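Side-chain contacts in putative hydrolase (Chloroflexus aurantiacus J-10-fl, PDB 3CMN), which is thought to be a hydrolase of the zincin-like metallopeptidase family, probably cleaving peptide bonds with the help of a metal ion: residues R199-F202 and R203-E207; P248-R251 and A252-R256; P347-D350 and E351-N354. All blocks are in the same frame, centred on the assembly; numbering follows the deposited sequence.

Interaction 1 of 3, residues R199-F202 and R203-E207; sequences RTYF and RELLE
Y201 has its CG trans to the backbone N (chi1 175°), and L205 turns its CG away from its own carbonyl carbon (chi1 -59°). These torsions bring the two side chains together one helical turn apart. L205 comes over one face of the phenol ring in a CH-pi contact. Its CG is 4.0 Å from the centroid of the Y201 ring and 15° off the ring normal. The two methyls spread over the ring, L205 CD2 3.5 Å from Y201 CE1 and L205 CD1 3.8 Å from Y201 CE2. The OH of Y201 is hydrogen-bonded to R256, which helps fix the ring. At the edge of the Y201 ring, near its plane, sits OE2 of E204, 3.4 Å from CG2 of T200. L206 places its CG over a face of F202. R203 bends back at chi3, putting its NH2 3.6 Å from CB of R199, with O of R199 over the guanidinium face. R199 leads away, to a salt bridge with E193 and a hydrogen bond to the backbone O of S148. Helix 197-210 is amphipathic here: F202 and L205 pack on helix 248-279 and Y201 on loop residues P343 and L346, while T200, R203 and E204 are exposed.

Interaction 2 of 3, residues P248-R251 and A252-R256; sequences PEQR and AVFDR
Q250 and F254 form the main side-chain pair, an i to i+4 contact in the first turns of the long helix 248-279. The glutamine chain crosses obliquely above the CZ end of the phenyl ring. Its amide plane and the ring plane are 32° apart, so the two are neither stacked flat nor perpendicular. The touching atom on the ring is CZ. OE1 of Q250 lies 3.5 Å from CZ of F254, and CG of Q250 lies 3.8 Å from the same CZ. Q250 is extended beyond CG, with CG trans to the backbone N (chi1 -155°), and this carries the amide out to the ring rim. F254 turns its CG away from its own carbonyl carbon, which folds the ring back toward the preceding turn.

The backbone O of Q250 has two roles. It accepts a nearly straight bond from N of F254, at 3.0 Å, with the donor in the carbonyl plane. It also lies 3.5 Å above the plane of the F254 ring, offset toward the rim. Both the carbonyl and the chain of Q250 approach the ring from the same side.

The bonds of the turn before are poorer. N of A252 is shared weakly between O of P248 and O of E249, and V253 N reaches O of E249 only weakly. N of Q250 donates to OG1 of T247, just before the segment. V253 is buried, and its side chain touches Q208 and N209 of helix 197-210. F254 also touches N209. On the exposed side, R251 stretches out with its chain extended from CG to NE. Its backbone O accepts from N of D255 at 2.8 Å, and CB of D255 lies 3.1 Å from that oxygen.

Interaction 3 of 3, residues P347-D350 and E351-N354; sequences PSMD and EIRN
S348 and E351 bond to each other twice. N of S348 donates at 2.7 Å to OE1 of E351, which accepts through its anti lone pair; this bond is bent (141°). In return, N of E351 donates to OG of S348 at 3.0 Å, and this bond is fairly straight. The serine hydroxyl sits between its backbone N and carbonyl carbon (chi1 62°), which points OG at N of E351 in the first turn. The other carboxylate oxygen of E351, OE2, forms a salt bridge with R361, so both oxygens of this buried group have partners. An alanine in place of E351 would probably leave N of S348 without its acceptor and R361 without this charged mate.

D350 and R353 make a second salt bridge, OD1 of D350 to NH2 of R353 at 2.7 Å. The hydrogen bond within it is weak, and the carboxylate and guanidinium planes are 61° apart. R353 bends at chi3 and lays its guanidinium over CA of D350 and the carbonyl O of M349.

The reciprocal S348-E351 bonds are a capping box, with S348 as N-cap of helix 349-353. P347, just before the cap, meets I352, four residues beyond it, as in a hydrophobic staple. CG of P347 is 3.6 Å from CG1 of I352, and both side chains pack on F323 of helix 319-331. CB of P347 also lies 3.5 Å from CB of E351, with W358 of helix 355-363 touching both residues. Farther out, SD of M349 approaches CD1 of I352 at 4.2 Å.

How the interactions relate
Interactions 1 and 2 lie on helices 197-210 and 248-279, consecutive in the model, with residues 213-246 not modelled between them. Their centres are about 13 Å apart. The hydrogen bond between OH of Y201 and NH1 of R256, 3.0 Å long, bridges them, and O of L205 packs 3.5 Å from CG1 of V253. Interaction 3 touches interaction 2 where OD1 of D255 lies 3.4 Å from CG of M349. It does not touch interaction 1, the nearest atoms being about 7 Å apart. Helix 174-193, just before helix 197-210, carries an HExxH pattern (H184, E185, H188), probably the metal site, although no metal is bound to it here. R199 joins interaction 1 to E193 on that helix.

Interaction 1 of 3, residues R199-F202 and R203-E207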
loop_
_atom_site.group_PDB
_atom_site.type_symbol
_atom_site.label_atom_id
_atom_site.label_comp_id
_atom_site.label_asym_id
_atom_site.label_seq_id
_atom_site.Cartn_x
_atom_site.Cartn_y
_atom_site.Cartn_z
ATOM N N ARG A 199 -2.648 8.116 9.541
ATOM C CA ARG A 199 -2.662 9.080 8.445
ATOM C C ARG A 199 -2.254 10.479 8.908
ATOM O O ARG A 199 -1.614 11.218 8.168
ATOM C CB ARG A 199 -4.038 9.102 7.764
ATOM C CG ARG A 199 -4.153 8.055 6.652
ATOM C CD ARG A 199 -5.582 7.850 6.154
ATOM N NE ARG A 199 -5.631 6.856 5.083
ATOM C CZ ARG A 199 -6.732 6.218 4.697
ATOM N NH1 ARG A 199 -7.890 6.464 5.291
ATOM N NH2 ARG A 199 -6.670 5.316 3.725
ATOM N N THR A 200 -2.612 10.832 10.140
ATOM C CA THR A 200 -2.245 12.130 10.689
ATOM C C THR A 200 -0.724 12.174 10.749
ATOM O O THR A 200 -0.095 13.131 10.287
ATOM C CB THR A 200 -2.798 12.310 12.115
ATOM O OG1 THR A 200 -4.220 12.160 12.094
ATOM C CG2 THR A 200 -2.438 13.704 12.667
ATOM N N TYR A 201 -0.144 11.120 11.316
ATOM C CA TYR A 201 1.298 10.996 11.453
ATOM C C TYR A 201 1.983 10.922 10.095
ATOM O O TYR A 201 3.092 11.441 9.920
ATOM C CB TYR A 201 1.633 9.748 12.266
ATOM C CG TYR A 201 3.114 9.462 12.373
ATOM C CD1 TYR A 201 3.988 10.386 12.956
ATOM C CD2 TYR A 201 3.643 8.265 11.896
ATOM C CE1 TYR A 201 5.351 10.119 13.061
ATOM C CE2 TYR A 201 5.002 7.989 11.996
ATOM C CZ TYR A 201 5.854 8.918 12.580
ATOM O OH TYR A 201 7.201 8.620 12.679
ATOM N N PHE A 202 1.331 10.284 9.130
ATOM C CA PHE A 202 1.913 10.174 7.798
ATOM C C PHE A 202 1.856 11.552 7.143
ATOM O O PHE A 202 2.806 11.987 6.493
ATOM C CB PHE A 202 1.163 9.126 6.958
ATOM C CG PHE A 202 1.829 8.809 5.638
ATOM C CD1 PHE A 202 3.225 8.784 5.523
ATOM C CD2 PHE A 202 1.066 8.528 4.510
ATOM C CE1 PHE A 202 3.843 8.484 4.303
ATOM C CE2 PHE A 202 1.678 8.223 3.277
ATOM C CZ PHE A 202 3.063 8.203 3.178
ATOM N N ARG A 203 0.748 12.258 7.329
ATOM C CA ARG A 203 0.649 13.590 6.752
ATOM C C ARG A 203 1.663 14.502 7.436
ATOM O O ARG A 203 2.219 15.391 6.804
ATOM C CB ARG A 203 -0.765 14.157 6.892
ATOM C CG ARG A 203 -1.634 13.883 5.685
ATOM C CD ARG A 203 -2.962 14.640 5.750
ATOM N NE ARG A 203 -3.960 13.976 6.584
ATOM C CZ ARG A 203 -4.606 12.866 6.230
ATOM N NH1 ARG A 203 -4.368 12.289 5.049
ATOM N NH2 ARG A 203 -5.478 12.310 7.062
ATOM N N GLU A 204 1.908 14.270 8.725
ATOM C CA GLU A 204 2.879 15.070 9.468
ATOM C C GLU A 204 4.258 14.905 8.843
ATOM O O GLU A 204 4.930 15.888 8.545
ATOM C CB GLU A 204 2.954 14.630 10.936
ATOM C CG GLU A 204 1.744 14.982 11.783
ATOM C CD GLU A 204 1.805 14.357 13.172
ATOM O OE1 GLU A 204 2.762 14.636 13.923
ATOM O OE2 GLU A 204 0.896 13.577 13.516
ATOM N N LEU A 205 4.670 13.655 8.653
ATOM C CA LEU A 205 5.979 13.342 8.080
ATOM C C LEU A 205 6.198 13.974 6.716
ATOM O O LEU A 205 7.314 14.354 6.372
ATOM C CB LEU A 205 6.164 11.828 7.944
ATOM C CG LEU A 205 6.071 10.953 9.190
ATOM C CD1 LEU A 205 6.460 9.518 8.842
ATOM C CD2 LEU A 205 6.997 11.503 10.254
ATOM N N LEU A 206 5.132 14.063 5.931
ATOM C CA LEU A 206 5.229 14.643 4.601
ATOM C C LEU A 206 5.481 16.133 4.716
ATOM O O LEU A 206 6.369 16.668 4.054
ATOM C CB LEU A 206 3.950 14.382 3.819
ATOM C CG LEU A 206 3.654 12.904 3.566
ATOM C CD1 LEU A 206 2.300 12.775 2.901
ATOM C CD2 LEU A 206 4.758 12.290 2.702
ATOM N N GLU A 207 4.701 16.800 5.564
ATOM C CA GLU A 207 4.875 18.233 5.775
ATOM C C GLU A 207 6.313 18.496 6.205
ATOM O O GLU A 207 6.968 19.394 5.691
ATOM C CB GLU A 207 3.923 18.741 6.858
ATOM C CG GLU A 207 2.443 18.575 6.544
ATOM C CD GLU A 207 1.965 19.500 5.442
ATOM O OE1 GLU A 207 2.788 20.294 4.932
ATOM O OE2 GLU A 207 0.768 19.439 5.090
#

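Interaction 2 of 3, residues P248-R251 and A252-R256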
loop_
_atom_site.group_PDB
_atom_site.type_symbol
_atom_site.label_atom_id
_atom_site.label_comp_id
_atom_site.label_asym_id
_atom_site.label_seq_id
_atom_site.Cartn_x
_atom_site.Cartn_y
_atom_site.Cartn_z
ATOM N N PRO A 248 21.148 15.618 8.464
ATOM C CA PRO A 248 20.635 14.625 9.411
ATOM C C PRO A 248 19.168 14.903 9.733
ATOM O O PRO A 248 18.473 14.059 10.299
ATOM C CB PRO A 248 21.552 14.800 10.625
ATOM C CG PRO A 248 21.965 16.252 10.532
ATOM C CD PRO A 248 22.253 16.387 9.058
ATOM N N GLU A 249 18.713 16.095 9.355
ATOM C CA GLU A 249 17.336 16.522 9.583
ATOM C C GLU A 249 16.382 15.828 8.608
ATOM O O GLU A 249 15.377 15.230 9.010
ATOM C CB GLU A 249 17.237 18.030 9.393
ATOM C CG GLU A 249 17.966 18.841 10.448
ATOM C CD GLU A 249 17.012 19.531 11.398
ATOM O OE1 GLU A 249 16.186 18.833 12.025
ATOM O OE2 GLU A 249 17.086 20.770 11.516
ATOM N N GLN A 250 16.700 15.923 7.321
ATOM C CA GLN A 250 15.875 15.317 6.291
ATOM C C GLN A 250 15.961 13.801 6.394
ATOM O O GLN A 250 14.986 13.109 6.121
ATOM C CB GLN A 250 16.335 15.778 4.906
ATOM C CG GLN A 250 15.253 15.732 3.828
ATOM C CD GLN A 250 15.746 16.234 2.478
ATOM O OE1 GLN A 250 16.495 15.550 1.778
ATOM N NE2 GLN A 250 15.335 17.444 2.113
ATOM N N ARG A 251 17.125 13.289 6.797
ATOM C CA ARG A 251 17.323 11.844 6.939
ATOM C C ARG A 251 16.475 11.257 8.055
ATOM O O ARG A 251 16.079 10.095 7.988
ATOM C CB ARG A 251 18.793 11.514 7.217
ATOM C CG ARG A 251 19.696 11.633 6.011
ATOM C CD ARG A 251 21.156 11.488 6.421
ATOM N NE ARG A 251 22.074 11.977 5.392
ATOM C CZ ARG A 251 23.375 12.179 5.587
ATOM N NH1 ARG A 251 23.926 11.935 6.772
ATOM N NH2 ARG A 251 24.132 12.649 4.604
ATOM N N ALA A 252 16.220 12.046 9.095
ATOM C CA ALA A 252 15.407 11.578 10.209
ATOM C C ALA A 252 13.996 11.337 9.671
ATOM O O ALA A 252 13.342 10.341 10.002
ATOM C CB ALA A 252 15.386 12.630 11.319
ATOM N N VAL A 253 13.544 12.268 8.834
ATOM C CA VAL A 253 12.232 12.187 8.216
ATOM C C VAL A 253 12.154 10.910 7.379
ATOM O O VAL A 253 11.274 10.075 7.598
ATOM C CB VAL A 253 11.972 13.397 7.297
ATOM C CG1 VAL A 253 10.592 13.298 6.672
ATOM C CG2 VAL A 253 12.093 14.676 8.088
ATOM N N PHE A 254 13.081 10.758 6.435
ATOM C CA PHE A 254 13.100 9.583 5.577
ATOM C C PHE A 254 13.105 8.315 6.411
ATOM O O PHE A 254 12.348 7.382 6.147
ATOM C CB PHE A 254 14.335 9.589 4.662
ATOM C CG PHE A 254 14.336 10.692 3.628
ATOM C CD1 PHE A 254 13.220 11.503 3.443
ATOM C CD2 PHE A 254 15.464 10.916 2.840
ATOM C CE1 PHE A 254 13.224 12.519 2.495
ATOM C CE2 PHE A 254 15.483 11.931 1.887
ATOM C CZ PHE A 254 14.358 12.736 1.713
ATOM N N ASP A 255 13.957 8.303 7.429
ATOM C CA ASP A 255 14.101 7.158 8.318
ATOM C C ASP A 255 12.742 6.748 8.879
ATOM O O ASP A 255 12.405 5.568 8.906
ATOM C CB ASP A 255 15.053 7.524 9.455
ATOM C CG ASP A 255 15.694 6.310 10.094
ATOM O OD1 ASP A 255 14.968 5.336 10.412
ATOM O OD2 ASP A 255 16.930 6.335 10.286
ATOM N N ARG A 256 11.967 7.737 9.317
ATOM C CA ARG A 256 10.636 7.512 9.873
ATOM C C ARG A 256 9.638 7.005 8.824
ATOM O O ARG A 256 8.928 6.029 9.054
ATOM C CB ARG A 256 10.094 8.804 10.498
ATOM C CG ARG A 256 10.665 9.134 11.873
ATOM C CD ARG A 256 10.003 10.385 12.431
ATOM N NE ARG A 256 10.494 10.762 13.755
ATOM C CZ ARG A 256 9.971 10.346 14.908
ATOM N NH1 ARG A 256 8.923 9.527 14.924
ATOM N NH2 ARG A 256 10.495 10.764 16.053
#

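Interaction 3 of 3, residues P347-D350 and E351-N354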
loop_
_atom_site.group_PDB
_atom_site.type_symbol
_atom_site.label_atom_id
_atom_site.label_comp_id
_atom_site.label_asym_id
_atom_site.label_seq_id
_atom_site.Cartn_x
_atom_site.Cartn_y
_atom_site.Cartn_z
ATOM N N PRO A 347 8.902 1.078 15.423
ATOM C CA PRO A 347 10.345 0.877 15.557
ATOM C C PRO A 347 11.097 1.786 14.600
ATOM O O PRO A 347 10.521 2.294 13.632
ATOM C CB PRO A 347 10.521 -0.589 15.188
ATOM C CG PRO A 347 9.490 -0.767 14.119
ATOM C CD PRO A 347 8.277 -0.050 14.714
ATOM N N SER A 348 12.375 2.007 14.885
ATOM C CA SER A 348 13.205 2.813 14.006
ATOM C C SER A 348 13.659 1.794 12.966
ATOM O O SER A 348 13.355 0.603 13.098
ATOM C CB SER A 348 14.417 3.350 14.763
ATOM O OG SER A 348 15.234 2.282 15.218
ATOM N N MET A 349 14.368 2.236 11.932
ATOM C CA MET A 349 14.848 1.281 10.946
ATOM C C MET A 349 15.800 0.330 11.664
ATOM O O MET A 349 15.857 -0.861 11.363
ATOM C CB MET A 349 15.550 1.994 9.784
ATOM C CG MET A 349 14.596 2.405 8.665
ATOM S SD MET A 349 13.595 1.021 8.043
ATOM C CE MET A 349 14.867 -0.099 7.594
ATOM N N ASP A 350 16.528 0.865 12.637
ATOM C CA ASP A 350 17.456 0.068 13.436
ATOM C C ASP A 350 16.719 -1.022 14.201
ATOM O O ASP A 350 17.095 -2.194 14.142
ATOM C CB ASP A 350 18.199 0.956 14.430
ATOM C CG ASP A 350 19.495 1.493 13.871
ATOM O OD1 ASP A 350 20.347 0.672 13.461
ATOM O OD2 ASP A 350 19.666 2.730 13.837
ATOM N N GLU A 351 15.665 -0.636 14.920
ATOM C CA GLU A 351 14.880 -1.594 15.693
ATOM C C GLU A 351 14.291 -2.659 14.773
ATOM O O GLU A 351 14.119 -3.806 15.174
ATOM C CB GLU A 351 13.785 -0.862 16.477
ATOM C CG GLU A 351 14.365 0.040 17.561
ATOM C CD GLU A 351 13.334 0.924 18.241
ATOM O OE1 GLU A 351 12.674 1.723 17.540
ATOM O OE2 GLU A 351 13.186 0.826 19.480
ATOM N N ILE A 352 13.989 -2.283 13.535
ATOM C CA ILE A 352 13.454 -3.236 12.575
ATOM C C ILE A 352 14.539 -4.263 12.252
ATOM O O ILE A 352 14.246 -5.436 12.005
ATOM C CB ILE A 352 12.976 -2.512 11.281
ATOM C CG1 ILE A 352 11.496 -2.165 11.420
ATOM C CG2 ILE A 352 13.206 -3.378 10.042
ATOM C CD1 ILE A 352 10.945 -1.348 10.279
ATOM N N ARG A 353 15.793 -3.820 12.276
ATOM C CA ARG A 353 16.924 -4.694 11.988
ATOM C C ARG A 353 17.281 -5.531 13.206
ATOM O O ARG A 353 17.885 -6.603 13.094
ATOM C CB ARG A 353 18.128 -3.864 11.547
ATOM C CG ARG A 353 17.918 -3.169 10.211
ATOM C CD ARG A 353 19.212 -2.627 9.647
ATOM N NE ARG A 353 19.696 -1.439 10.340
ATOM C CZ ARG A 353 19.132 -0.238 10.244
ATOM N NH1 ARG A 353 18.058 -0.069 9.485
ATOM N NH2 ARG A 353 19.653 0.798 10.890
ATOM N N ASN A 354 16.907 -5.032 14.378
ATOM C CA ASN A 354 17.156 -5.737 15.625
ATOM C C ASN A 354 15.947 -5.502 16.513
ATOM O O ASN A 354 15.907 -4.554 17.295
ATOM C CB ASN A 354 18.435 -5.228 16.299
ATOM C CG ASN A 354 18.862 -3.864 15.795
ATOM O OD1 ASN A 354 19.163 -3.692 14.611
ATOM N ND2 ASN A 354 18.895 -2.884 16.695
#